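Local coordinates for minor capsid protein (Enterobacteria phage PRD1, PDB 1YQ5) that forms, together with proteins P31 and P2, the spike complexes at the fivefold vertices of the capsid and is essential for viral infectivity, at residues A[9-14]-A[29-34]. Numbering follows the deposited sequence.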
loop_
_atom_site.group_PDB
_atom_site.type_symbol
_atom_site.label_atom_id
_atom_site.label_comp_id
_atom_site.label_asym_id
_atom_site.label_seq_id
_atom_site.Cartn_x
_atom_site.Cartn_y
_atom_site.Cartn_z
ATOM N N LEU A 9 2.912 15.124 -5.640
ATOM C CA LEU A 9 2.966 15.615 -7.007
ATOM C C LEU A 9 1.908 15.012 -7.921
ATOM O O LEU A 9 1.445 13.888 -7.710
ATOM C CB LEU A 9 4.340 15.308 -7.610
ATOM C CG LEU A 9 5.592 15.644 -6.798
ATOM C CD1 LEU A 9 6.807 15.013 -7.458
ATOM C CD2 LEU A 9 5.751 17.153 -6.691
HETATM N N MSE A 10 1.540 15.779 -8.941
HETATM C CA MSE A 10 0.587 15.330 -9.943
HETATM C C MSE A 10 1.388 15.395 -11.244
HETATM O O MSE A 10 1.846 16.465 -11.658
HETATM C CB MSE A 10 -0.631 16.257 -9.994
HETATM C CG MSE A 10 -1.810 15.694 -10.788
HETATM SE SE MSE A 10 -1.556 15.846 -12.700
HETATM C CE MSE A 10 -1.941 17.741 -12.845
ATOM N N TYR A 11 1.558 14.236 -11.868
ATOM C CA TYR A 11 2.342 14.073 -13.090
ATOM C C TYR A 11 1.433 13.706 -14.266
ATOM O O TYR A 11 0.652 12.759 -14.181
ATOM C CB TYR A 11 3.356 12.957 -12.827
ATOM C CG TYR A 11 4.561 12.872 -13.736
ATOM C CD1 TYR A 11 5.422 13.955 -13.899
ATOM C CD2 TYR A 11 4.901 11.664 -14.348
ATOM C CE1 TYR A 11 6.602 13.834 -14.644
ATOM C CE2 TYR A 11 6.074 11.530 -15.092
ATOM C CZ TYR A 11 6.920 12.616 -15.233
ATOM O OH TYR A 11 8.097 12.475 -15.941
ATOM N N SER A 12 1.535 14.459 -15.357
ATOM C CA SER A 12 0.721 14.211 -16.550
ATOM C C SER A 12 1.462 14.745 -17.769
ATOM O O SER A 12 2.533 15.333 -17.633
ATOM C CB SER A 12 -0.617 14.940 -16.444
ATOM O OG SER A 12 -0.421 16.343 -16.538
ATOM N N THR A 13 0.886 14.554 -18.956
ATOM C CA THR A 13 1.510 15.049 -20.179
ATOM C C THR A 13 1.583 16.574 -20.131
ATOM O O THR A 13 2.422 17.184 -20.793
ATOM C CB THR A 13 0.714 14.648 -21.437
ATOM O OG1 THR A 13 -0.631 15.130 -21.329
ATOM C CG2 THR A 13 0.709 13.135 -21.607
ATOM N N SER A 14 0.700 17.182 -19.341
ATOM C CA SER A 14 0.665 18.637 -19.204
ATOM C C SER A 14 1.548 19.133 -18.066
ATOM O O SER A 14 1.887 20.320 -18.006
ATOM C CB SER A 14 -0.769 19.115 -18.955
ATOM O OG SER A 14 -1.609 18.788 -20.046
ATOM N N PHE A 29 11.125 8.435 -14.204
ATOM C CA PHE A 29 10.504 9.721 -14.501
ATOM C C PHE A 29 11.275 10.968 -14.080
ATOM O O PHE A 29 11.829 11.039 -12.986
ATOM C CB PHE A 29 9.123 9.796 -13.837
ATOM C CG PHE A 29 8.123 8.813 -14.371
ATOM C CD1 PHE A 29 7.123 8.315 -13.539
ATOM C CD2 PHE A 29 8.143 8.420 -15.706
ATOM C CE1 PHE A 29 6.158 7.442 -14.031
ATOM C CE2 PHE A 29 7.180 7.547 -16.207
ATOM C CZ PHE A 29 6.185 7.058 -15.364
ATOM N N ASP A 30 11.280 11.953 -14.970
ATOM C CA ASP A 30 11.892 13.248 -14.712
ATOM C C ASP A 30 10.728 13.987 -14.051
ATOM O O ASP A 30 9.728 14.265 -14.711
ATOM C CB ASP A 30 12.245 13.931 -16.034
ATOM C CG ASP A 30 12.699 15.369 -15.852
ATOM O OD1 ASP A 30 12.198 16.061 -14.938
ATOM O OD2 ASP A 30 13.553 15.816 -16.641
ATOM N N LEU A 31 10.842 14.295 -12.763
ATOM C CA LEU A 31 9.752 14.969 -12.060
ATOM C C LEU A 31 9.921 16.480 -11.875
ATOM O O LEU A 31 9.158 17.106 -11.133
ATOM C CB LEU A 31 9.538 14.318 -10.691
ATOM C CG LEU A 31 9.207 12.822 -10.681
ATOM C CD1 LEU A 31 9.097 12.333 -9.238
ATOM C CD2 LEU A 31 7.909 12.575 -11.430
ATOM N N SER A 32 10.902 17.064 -12.551
ATOM C CA SER A 32 11.153 18.497 -12.421
ATOM C C SER A 32 9.940 19.337 -12.812
ATOM O O SER A 32 9.674 20.373 -12.205
ATOM C CB SER A 32 12.358 18.908 -13.273
ATOM O OG SER A 32 12.121 18.660 -14.647
ATOM N N GLY A 33 9.203 18.880 -13.818
ATOM C CA GLY A 33 8.037 19.616 -14.273
ATOM C C GLY A 33 6.715 19.186 -13.667
ATOM O O GLY A 33 5.660 19.664 -14.080
ATOM N N ALA A 34 6.757 18.281 -12.693
ATOM C CA ALA A 34 5.534 17.816 -12.054
ATOM C C ALA A 34 4.885 18.946 -11.264
ATOM O O ALA A 34 5.567 19.850 -10.779
ATOM C CB ALA A 34 5.838 16.642 -11.128
HETATM O O HOH W 1 10.623 11.496 -17.758
#
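Y11 reaches from strand 5-11 across to F29, D30, L31 and A34, and its side chain carries most of the contact. CB leaves the strand with CG anti to the backbone N (chi1 -161°), which carries the ring across to L31 and F29. First, Y11 CD1 meets A34 CB at 3.9 Å. Next, CD2 of L31 sits over one face, toward its CD1-CE1 side (L31 CD2 to Y11 CE1 3.7 Å), as a CH-pi contact 3.8 Å from the ring centroid and 14° off its normal. Y11 CD2 and CE2 both face F29: CE2 lies above a face of the phenyl group, 3.5 Å from F29 CG, with the planes inclined at 46°. This chain is the C-terminal jelly-roll domain of the spike protein, and residues 29-34 pass from F29, backbone-bonded to F122 of one sheet, to strand 35-40 at the border of the other, where it pairs with 5-11. At the tip, Y11 OH donates to D30 O at 2.7 Å, coming from above the carbonyl plane; a water donates to the same hydroxyl while accepting from D30 N. D30 turns its carboxylate onto its own segment, where OD1 takes both S32 N, in an Asx turn, and S32 OG at 2.6 Å. Two residues before the tyrosine, L9 CD1 touches L31 CD1 at 3.9 Å, and L9 CB packs against A34 CB.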